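Local coordinates for protein 16S rRNA (guanine(1405)-N(7))-methyltransferase (Klebsiella pneumoniae, PDB 6PI9) that probably methylates N7 of guanine 1405 in 16S rRNA with S-adenosyl-L-methionine as methyl donor, conferring resistance to aminoglycosides, at residues V117-C122 against A179-K184; G57-A62 against L89-R94. All blocks are in the same frame, centred on the assembly; numbering follows the deposited sequence.

How the interactions relate
Interaction 2 comes first along the chain: it brings the loop after helix 41-57 against the start of helix 91-96, closing a loop that holds helices 63-75 and 83-87. Interaction 1 follows in series, pairing strand 117-120 with strand 179-183 and closing a longer loop that carries strands 137-141 and 162-165 with helices 125-131 and 144-157. The two loops neither nest nor cross. Their centres lie about 17 Å apart, yet both border S-adenosyl-L-homocysteine: the sheet offers its strand ends, and the helical region before it supplies a wall. Lys184 NZ makes a weak hydrogen bond to Ser92 O, joining the two.

Interaction 1. Residues V117-C122 against A179-K184; sequences VLDLAC and AALLMK. With SAH (S-adenosyl-L-homocysteine), chain B.
The amino nitrogen of S-adenosyl-L-homocysteine is held by two backbone carbonyls, one from each segment: its N donates to Ala121 O at 2.8 Å and to Met183 O at 2.9 Å. Both lie at the ends of parallel strands 117-120 and 179-183, the first and fourth strands of a class I, Rossmann-like methyltransferase sheet of order 3-2-1-4-5-7-6, where this fold keeps its cofactor. Between the strands, Leu118 O accepts the N-H of Leu181 at 2.9 Å, nearly head-on, with Ala180 CA making a CA-H...O contact to the same oxygen. Leu118 N to Ala179 O and Leu120 N to Leu181 O continue the bonding, and the short segments cross at only 18°.

On one face, Val117 holds CG1 anti to its backbone N (chi1 177°), which sets that methyl against Leu181 CG at 3.7 Å. The branched leucine spans Val117 and Asp119, its CD1 touching Val117 CG1 and the Asp119 carboxylate carbon, and is covered from beyond by helices 125-131 and 100-111. On the other face small Ala180 suits its place between two leucines, with its CB 4.1 Å from Leu118 CB. Leu120 and Leu182 lie alongside each other, pointing the same way, CD2 of the former 4.1 Å from CG of the latter.

Nearer the cofactor a water accepts Met183 N at 2.9 Å, sits close to Asp119 OD1 and Leu120 O, and takes a weak bond from the cofactor's N. Asn125 ND2 binds the other carboxylate oxygen, Asp119 OD2, which would help to fix the acid's rotation.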
ATOM      1  N   VAL A 117     -12.968  15.477 -19.666  1.00 43.37           N
ATOM      2  CA  VAL A 117     -12.132  14.366 -19.183  1.00 41.21           C
ATOM      3  C   VAL A 117     -12.845  13.686 -18.021  1.00 44.88           C
ATOM      4  O   VAL A 117     -13.203  14.352 -17.049  1.00 50.01           O
ATOM      5  CB  VAL A 117     -10.747  14.861 -18.716  1.00 42.68           C
ATOM      6  CG1 VAL A 117      -9.929  13.739 -18.158  1.00 41.58           C
ATOM      7  CG2 VAL A 117      -9.964  15.512 -19.879  1.00 48.50           C
ATOM      8  N   LEU A 118     -13.016  12.370 -18.089  1.00 37.06           N
ATOM      9  CA  LEU A 118     -13.486  11.601 -16.937  1.00 42.23           C
ATOM     10  C   LEU A 118     -12.260  11.102 -16.178  1.00 41.43           C
ATOM     11  O   LEU A 118     -11.368  10.553 -16.790  1.00 42.25           O
ATOM     12  CB  LEU A 118     -14.271  10.380 -17.401  1.00 43.20           C
ATOM     13  CG  LEU A 118     -15.446  10.599 -18.331  1.00 47.41           C
ATOM     14  CD1 LEU A 118     -16.153   9.257 -18.487  1.00 47.04           C
ATOM     15  CD2 LEU A 118     -16.355  11.671 -17.785  1.00 51.18           C
ATOM     16  N   ASP A 119     -12.215  11.268 -14.857  1.00 38.20           N
ATOM     17  CA  ASP A 119     -11.055  10.786 -14.078  1.00 37.96           C
ATOM     18  C   ASP A 119     -11.605   9.694 -13.164  1.00 37.35           C
ATOM     19  O   ASP A 119     -12.270  10.001 -12.180  1.00 36.40           O
ATOM     20  CB  ASP A 119     -10.437  11.943 -13.297  1.00 36.98           C
ATOM     21  CG  ASP A 119      -9.107  11.615 -12.692  1.00 43.99           C
ATOM     22  OD1 ASP A 119      -8.739  10.405 -12.588  1.00 38.28           O
ATOM     23  OD2 ASP A 119      -8.418  12.614 -12.319  1.00 43.54           O
ATOM     24  N   LEU A 120     -11.349   8.410 -13.498  1.00 38.76           N
ATOM     25  CA  LEU A 120     -12.055   7.301 -12.849  1.00 37.79           C
ATOM     26  C   LEU A 120     -11.221   6.856 -11.667  1.00 34.94           C
ATOM     27  O   LEU A 120     -10.014   6.651 -11.820  1.00 34.35           O
ATOM     28  CB  LEU A 120     -12.234   6.106 -13.785  1.00 36.16           C
ATOM     29  CG  LEU A 120     -13.451   6.018 -14.687  1.00 46.35           C
ATOM     30  CD1 LEU A 120     -13.375   7.139 -15.646  1.00 49.70           C
ATOM     31  CD2 LEU A 120     -13.412   4.707 -15.455  1.00 45.17           C
ATOM     32  N   ALA A 121     -11.853   6.757 -10.502  1.00 33.95           N
ATOM     33  CA  ALA A 121     -11.140   6.510  -9.263  1.00 38.07           C
ATOM     34  C   ALA A 121     -10.101   7.604  -9.082  1.00 29.25           C
ATOM     35  O   ALA A 121      -8.906   7.365  -8.984  1.00 34.59           O
ATOM     36  CB  ALA A 121     -10.491   5.119  -9.267  1.00 36.74           C
ATOM     37  N   CYS A 122     -10.606   8.843  -9.020  1.00 33.74           N
ATOM     38  CA  CYS A 122      -9.812  10.036  -9.268  1.00 34.94           C
ATOM     39  C   CYS A 122      -8.910  10.411  -8.114  1.00 35.49           C
ATOM     40  O   CYS A 122      -7.926  11.118  -8.341  1.00 38.82           O
ATOM     41  CB  CYS A 122     -10.731  11.235  -9.584  1.00 32.85           C
ATOM     42  SG  CYS A 122     -11.856  11.700  -8.223  1.00 40.81           S
ATOM     43  N   ALA A 179     -11.974  12.032 -23.265  1.00 42.62           N
ATOM     44  CA  ALA A 179     -10.931  11.128 -22.800  1.00 41.29           C
ATOM     45  C   ALA A 179     -11.316  10.638 -21.430  1.00 41.14           C
ATOM     46  O   ALA A 179     -12.007  11.353 -20.703  1.00 41.07           O
ATOM     47  CB  ALA A 179      -9.568  11.849 -22.746  1.00 43.71           C
ATOM     48  N   ALA A 180     -10.861   9.414 -21.054  1.00 35.92           N
ATOM     49  CA  ALA A 180     -11.009   8.937 -19.694  1.00 35.44           C
ATOM     50  C   ALA A 180      -9.665   8.465 -19.170  1.00 34.32           C
ATOM     51  O   ALA A 180      -8.854   7.912 -19.921  1.00 34.49           O
ATOM     52  CB  ALA A 180     -11.985   7.768 -19.549  1.00 36.50           C
ATOM     53  N   LEU A 181      -9.438   8.754 -17.893  1.00 29.41           N
ATOM     54  CA  LEU A 181      -8.198   8.433 -17.210  1.00 33.09           C
ATOM     55  C   LEU A 181      -8.517   7.273 -16.299  1.00 35.71           C
ATOM     56  O   LEU A 181      -9.524   7.317 -15.589  1.00 32.13           O
ATOM     57  CB  LEU A 181      -7.693   9.620 -16.385  1.00 34.40           C
ATOM     58  CG  LEU A 181      -7.702  10.977 -17.102  1.00 36.59           C
ATOM     59  CD1 LEU A 181      -7.183  12.082 -16.173  1.00 40.57           C
ATOM     60  CD2 LEU A 181      -6.811  10.937 -18.386  1.00 35.00           C
ATOM     61  N   LEU A 182      -7.706   6.206 -16.389  1.00 30.92           N
ATOM     62  CA  LEU A 182      -7.793   5.033 -15.516  1.00 27.79           C
ATOM     63  C   LEU A 182      -6.404   4.865 -14.937  1.00 28.94           C
ATOM     64  O   LEU A 182      -5.617   4.001 -15.397  1.00 27.39           O
ATOM     65  CB  LEU A 182      -8.217   3.787 -16.299  1.00 26.92           C
ATOM     66  CG  LEU A 182      -9.671   3.887 -16.827  1.00 29.70           C
ATOM     67  CD1 LEU A 182      -9.651   4.611 -18.179  1.00 36.30           C
ATOM     68  CD2 LEU A 182     -10.243   2.463 -17.042  1.00 32.90           C
ATOM     69  N   MET A 183      -6.066   5.706 -13.953  1.00 27.77           N
ATOM     70  CA  MET A 183      -4.680   5.813 -13.509  1.00 28.33           C
ATOM     71  C   MET A 183      -4.520   5.015 -12.211  1.00 31.58           C
ATOM     72  O   MET A 183      -5.261   5.256 -11.238  1.00 29.50           O
ATOM     73  CB  MET A 183      -4.329   7.297 -13.351  1.00 30.63           C
ATOM     74  CG  MET A 183      -4.318   8.017 -14.713  1.00 34.18           C
ATOM     75  SD  MET A 183      -4.387   9.836 -14.498  1.00 41.67           S
ATOM     76  CE  MET A 183      -2.944  10.120 -13.467  1.00 42.39           C
ATOM     77  N   LYS A 184      -3.564   4.066 -12.209  1.00 28.04           N
ATOM     78  CA  LYS A 184      -3.267   3.221 -11.047  1.00 28.27           C
ATOM     79  C   LYS A 184      -4.526   2.568 -10.515  1.00 28.45           C
ATOM     80  O   LYS A 184      -4.772   2.487  -9.292  1.00 33.03           O
ATOM     81  CB  LYS A 184      -2.582   4.059  -9.968  1.00 28.41           C
ATOM     82  CG  LYS A 184      -1.199   4.522 -10.471  1.00 27.36           C
ATOM     83  CD  LYS A 184      -0.607   5.558  -9.420  1.00 34.99           C
ATOM     84  CE  LYS A 184       0.815   6.039  -9.857  1.00 37.71           C
ATOM     85  NZ  LYS A 184       1.209   7.200  -8.934  1.00 40.18           N
TER
HETATM   86  N   SAH B 301      -6.333   7.665 -10.152  1.00 31.10           N
HETATM   87  CA  SAH B 301      -5.825   8.375  -8.957  1.00 37.56           C
HETATM   88  CB  SAH B 301      -5.959   7.506  -7.719  1.00 32.30           C
HETATM   89  CG  SAH B 301      -5.343   6.078  -7.780  1.00 33.14           C
HETATM   90  SD  SAH B 301      -5.345   5.286  -6.105  1.00 39.99           S
HETATM   91  C   SAH B 301      -4.351   8.781  -9.147  1.00 42.37           C
HETATM   92  O   SAH B 301      -3.679   8.109  -9.956  1.00 39.26           O
HETATM   93  OXT SAH B 301      -3.831   9.707  -8.492  1.00 39.30           O
HETATM   94  C5' SAH B 301      -6.764   4.135  -6.357  1.00 39.29           C
HETATM   95  C4' SAH B 301      -8.153   4.816  -6.177  1.00 38.86           C
HETATM   96  O4' SAH B 301      -9.195   3.908  -6.597  1.00 37.65           O
HETATM   97  C3' SAH B 301      -8.539   5.321  -4.757  1.00 40.94           C
HETATM   98  O3' SAH B 301      -8.867   6.724  -4.791  1.00 41.88           O
HETATM   99  C2' SAH B 301      -9.777   4.513  -4.370  1.00 38.14           C
HETATM  100  O2' SAH B 301     -10.688   5.345  -3.648  1.00 39.56           O
HETATM  101  C1' SAH B 301     -10.335   4.182  -5.763  1.00 34.99           C
HETATM  102  N9  SAH B 301     -11.115   2.960  -5.820  1.00 32.75           N
HETATM  103  C8  SAH B 301     -10.737   1.714  -5.392  1.00 35.06           C
HETATM  104  N7  SAH B 301     -11.718   0.833  -5.753  1.00 34.29           N
HETATM  105  C5  SAH B 301     -12.728   1.547  -6.345  1.00 32.95           C
HETATM  106  C6  SAH B 301     -13.964   1.213  -6.850  1.00 34.53           C
HETATM  107  N6  SAH B 301     -14.455  -0.007  -6.776  1.00 31.44           N
HETATM  108  N1  SAH B 301     -14.707   2.203  -7.471  1.00 30.01           N
HETATM  109  C2  SAH B 301     -14.285   3.489  -7.501  1.00 30.24           C
HETATM  110  N3  SAH B 301     -13.067   3.853  -6.991  1.00 33.28           N
HETATM  111  C4  SAH B 301     -12.325   2.858  -6.427  1.00 30.83           C
HETATM  112  O   HOH W   1      -7.881   7.704 -13.001  1.00 32.46           O

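Interaction 2. Residues G57-A62 against L89-R94. With SAH (S-adenosyl-L-homocysteine), chain B.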
ATOM      1  N   GLY A  57      -8.366   3.016   1.671  1.00 60.35           N
ATOM      2  CA  GLY A  57      -7.867   3.712   2.860  1.00 66.34           C
ATOM      3  C   GLY A  57      -6.372   4.015   2.862  1.00 71.41           C
ATOM      4  O   GLY A  57      -5.933   5.002   3.462  1.00 73.99           O
ATOM      5  N   ALA A  58      -5.561   3.169   2.225  1.00 73.11           N
ATOM      6  CA  ALA A  58      -4.114   3.313   2.382  1.00 77.86           C
ATOM      7  C   ALA A  58      -3.572   4.553   1.688  1.00 76.14           C
ATOM      8  O   ALA A  58      -2.477   5.013   2.032  1.00 77.35           O
ATOM      9  CB  ALA A  58      -3.384   2.075   1.857  1.00 78.30           C
ATOM     10  N   PHE A  59      -4.319   5.113   0.734  1.00 71.37           N
ATOM     11  CA  PHE A  59      -3.791   6.234  -0.027  1.00 70.08           C
ATOM     12  C   PHE A  59      -3.880   7.548   0.735  1.00 76.49           C
ATOM     13  O   PHE A  59      -3.027   8.424   0.545  1.00 75.31           O
ATOM     14  CB  PHE A  59      -4.524   6.322  -1.355  1.00 63.57           C
ATOM     15  CG  PHE A  59      -4.480   5.054  -2.115  1.00 58.84           C
ATOM     16  CD1 PHE A  59      -5.601   4.239  -2.183  1.00 59.61           C
ATOM     17  CD2 PHE A  59      -3.300   4.646  -2.721  1.00 59.35           C
ATOM     18  CE1 PHE A  59      -5.558   3.044  -2.868  1.00 59.42           C
ATOM     19  CE2 PHE A  59      -3.249   3.466  -3.410  1.00 60.40           C
ATOM     20  CZ  PHE A  59      -4.382   2.658  -3.489  1.00 60.27           C
ATOM     21  N   MET A  60      -4.868   7.693   1.618  1.00 81.03           N
ATOM     22  CA  MET A  60      -5.032   8.944   2.348  1.00 85.92           C
ATOM     23  C   MET A  60      -5.671   8.667   3.704  1.00 85.13           C
ATOM     24  O   MET A  60      -6.721   8.023   3.770  1.00 81.61           O
ATOM     25  CB  MET A  60      -5.881   9.929   1.525  1.00 86.28           C
ATOM     26  CG  MET A  60      -5.761  11.385   1.953  1.00 91.94           C
ATOM     27  SD  MET A  60      -6.635  12.528   0.856  1.00 90.07           S
ATOM     28  CE  MET A  60      -8.317  11.952   1.047  1.00 90.50           C
ATOM     29  N   THR A  61      -5.047   9.157   4.776  1.00 92.96           N
ATOM     30  CA  THR A  61      -5.603   8.968   6.115  1.00 96.83           C
ATOM     31  C   THR A  61      -6.735   9.967   6.393  1.00 93.78           C
ATOM     32  O   THR A  61      -7.001  10.886   5.616  1.00 91.15           O
ATOM     33  CB  THR A  61      -4.513   9.095   7.189  1.00104.27           C
ATOM     34  OG1 THR A  61      -4.082  10.462   7.305  1.00104.65           O
ATOM     35  CG2 THR A  61      -3.312   8.187   6.863  1.00105.83           C
ATOM     36  N   ALA A  62      -7.389   9.778   7.545  1.00100.24           N
ATOM     37  CA  ALA A  62      -8.560  10.575   7.914  1.00101.30           C
ATOM     38  C   ALA A  62      -8.189  12.020   8.238  1.00107.04           C
ATOM     39  O   ALA A  62      -8.856  12.955   7.784  1.00107.83           O
ATOM     40  CB  ALA A  62      -9.272   9.930   9.102  1.00101.12           C
ATOM     41  N   LEU A  89      -0.535  14.765  -0.003  1.00 73.20           N
ATOM     42  CA  LEU A  89      -1.173  14.034   1.089  1.00 70.98           C
ATOM     43  C   LEU A  89      -2.002  12.836   0.630  1.00 71.53           C
ATOM     44  O   LEU A  89      -2.461  12.058   1.482  1.00 67.50           O
ATOM     45  CB  LEU A  89      -2.047  14.984   1.917  1.00 73.34           C
ATOM     46  CG  LEU A  89      -1.336  15.613   3.117  1.00 81.31           C
ATOM     47  CD1 LEU A  89       0.012  16.279   2.771  1.00 83.52           C
ATOM     48  CD2 LEU A  89      -2.260  16.609   3.784  1.00 81.86           C
ATOM     49  N   HIS A  90      -2.190  12.655  -0.679  1.00 63.53           N
ATOM     50  CA  HIS A  90      -2.729  11.421  -1.232  1.00 61.44           C
ATOM     51  C   HIS A  90      -1.594  10.656  -1.915  1.00 58.77           C
ATOM     52  O   HIS A  90      -0.896  11.225  -2.758  1.00 58.73           O
ATOM     53  CB  HIS A  90      -3.844  11.707  -2.238  1.00 56.89           C
ATOM     54  CG  HIS A  90      -4.595  10.486  -2.655  1.00 56.10           C
ATOM     55  ND1 HIS A  90      -4.080   9.576  -3.558  1.00 53.86           N
ATOM     56  CD2 HIS A  90      -5.832  10.037  -2.327  1.00 52.44           C
ATOM     57  CE1 HIS A  90      -4.953   8.599  -3.741  1.00 51.94           C
ATOM     58  NE2 HIS A  90      -6.027   8.856  -3.010  1.00 50.13           N
ATOM     59  N   ALA A  91      -1.430   9.378  -1.556  1.00 58.01           N
ATOM     60  CA  ALA A  91      -0.273   8.597  -1.995  1.00 61.12           C
ATOM     61  C   ALA A  91      -0.101   8.622  -3.513  1.00 60.16           C
ATOM     62  O   ALA A  91       1.022   8.755  -4.015  1.00 55.40           O
ATOM     63  CB  ALA A  91      -0.407   7.155  -1.502  1.00 57.77           C
ATOM     64  N   SER A  92      -1.204   8.510  -4.270  1.00 51.79           N
ATOM     65  CA  SER A  92      -1.085   8.450  -5.734  1.00 49.21           C
ATOM     66  C   SER A  92      -0.676   9.791  -6.349  1.00 52.76           C
ATOM     67  O   SER A  92       0.060   9.821  -7.357  1.00 53.21           O
ATOM     68  CB  SER A  92      -2.409   7.969  -6.346  1.00 46.03           C
ATOM     69  OG  SER A  92      -2.812   6.723  -5.781  1.00 45.16           O
ATOM     70  N   THR A  93      -1.131  10.922  -5.780  1.00 52.34           N
ATOM     71  CA  THR A  93      -0.709  12.202  -6.355  1.00 55.90           C
ATOM     72  C   THR A  93       0.715  12.560  -5.941  1.00 62.04           C
ATOM     73  O   THR A  93       1.500  13.059  -6.765  1.00 57.54           O
ATOM     74  CB  THR A  93      -1.671  13.335  -5.980  1.00 54.83           C
ATOM     75  OG1 THR A  93      -2.141  13.150  -4.639  1.00 56.34           O
ATOM     76  CG2 THR A  93      -2.848  13.390  -6.984  1.00 51.70           C
ATOM     77  N   ARG A  94       1.085  12.280  -4.693  1.00 59.30           N
ATOM     78  CA  ARG A  94       2.459  12.562  -4.300  1.00 63.26           C
ATOM     79  C   ARG A  94       3.440  11.778  -5.165  1.00 66.01           C
ATOM     80  O   ARG A  94       4.475  12.315  -5.578  1.00 62.98           O
ATOM     81  CB  ARG A  94       2.671  12.246  -2.831  1.00 66.76           C
ATOM     82  CG  ARG A  94       4.067  12.638  -2.368  1.00 69.94           C
ATOM     83  CD  ARG A  94       4.347  12.094  -0.990  1.00 73.92           C
ATOM     84  NE  ARG A  94       3.976  10.689  -0.908  1.00 68.84           N
ATOM     85  CZ  ARG A  94       3.115  10.198  -0.027  1.00 72.64           C
ATOM     86  NH1 ARG A  94       2.565  10.999   0.868  1.00 76.71           N
ATOM     87  NH2 ARG A  94       2.821   8.903  -0.031  1.00 66.21           N
TER
HETATM   88  N   SAH B 301      -6.333   7.665 -10.152  1.00 31.10           N
HETATM   89  CA  SAH B 301      -5.825   8.375  -8.957  1.00 37.56           C
HETATM   90  CB  SAH B 301      -5.959   7.506  -7.719  1.00 32.30           C
HETATM   91  CG  SAH B 301      -5.343   6.078  -7.780  1.00 33.14           C
HETATM   92  SD  SAH B 301      -5.345   5.286  -6.105  1.00 39.99           S
HETATM   93  C   SAH B 301      -4.351   8.781  -9.147  1.00 42.37           C
HETATM   94  O   SAH B 301      -3.679   8.109  -9.956  1.00 39.26           O
HETATM   95  OXT SAH B 301      -3.831   9.707  -8.492  1.00 39.30           O
HETATM   96  C5' SAH B 301      -6.764   4.135  -6.357  1.00 39.29           C
HETATM   97  C4' SAH B 301      -8.153   4.816  -6.177  1.00 38.86           C
HETATM   98  O4' SAH B 301      -9.195   3.908  -6.597  1.00 37.65           O
HETATM   99  C3' SAH B 301      -8.539   5.321  -4.757  1.00 40.94           C
HETATM  100  O3' SAH B 301      -8.867   6.724  -4.791  1.00 41.88           O
HETATM  101  C2' SAH B 301      -9.777   4.513  -4.370  1.00 38.14           C
HETATM  102  O2' SAH B 301     -10.688   5.345  -3.648  1.00 39.56           O
HETATM  103  C1' SAH B 301     -10.335   4.182  -5.763  1.00 34.99           C
HETATM  104  N9  SAH B 301     -11.115   2.960  -5.820  1.00 32.75           N
HETATM  105  C8  SAH B 301     -10.737   1.714  -5.392  1.00 35.06           C
HETATM  106  N7  SAH B 301     -11.718   0.833  -5.753  1.00 34.29           N
HETATM  107  C5  SAH B 301     -12.728   1.547  -6.345  1.00 32.95           C
HETATM  108  C6  SAH B 301     -13.964   1.213  -6.850  1.00 34.53           C
HETATM  109  N6  SAH B 301     -14.455  -0.007  -6.776  1.00 31.44           N
HETATM  110  N1  SAH B 301     -14.707   2.203  -7.471  1.00 30.01           N
HETATM  111  C2  SAH B 301     -14.285   3.489  -7.501  1.00 30.24           C
HETATM  112  N3  SAH B 301     -13.067   3.853  -6.991  1.00 33.28           N
HETATM  113  C4  SAH B 301     -12.325   2.858  -6.427  1.00 30.83           C
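The N-terminal cap of helix 91-96, which forms part of the S-adenosyl-L-homocysteine pocket, is where the loop after helix 41-57 docks. Phe59 O accepts the N-H of Ala91 at 2.8 Å with an angle of 160° at the hydrogen, using an amide of the first helical turn that has no partner within its own helix. His90 is the N-cap residue: its ND1 accepts Ser92 N at 3.1 Å, a bond tilted from the imidazole plane. The histidine reaches back over the helix start because its CG stands opposite the backbone N (chi1 -170°).

Thus anchored, the imidazole offers a face to Phe59, whose CB rests over it, 3.3 Å from His90 CE1. The two rings are nearly parallel, with 8° between their planes, but slid so far apart that they barely overlap. The phenyl ring extends past the histidine to the cofactor, while the small Ala91 CB fits at its edge, 4.0 Å from Phe59 CD2. Ala91 also packs on His53 of the second subunit, and Arg94 of this chain hydrogen-bonds through NE to Thr50 OG1 of the second subunit, so the helix start belongs to the dimer contact too.

Met60 supplies a flexible, apolar chain beside the histidine. Its CG lies 3.4 Å from Leu89 O, and its sulfur approaches the edge of the imidazole, with SD 5.2 Å from the His90 ring centroid. A large flat residue suits position 59 because it floors the cofactor's thioether: the SD of S-adenosyl-L-homocysteine sits 3.7 Å above the plane of the Phe59 ring, over its centre.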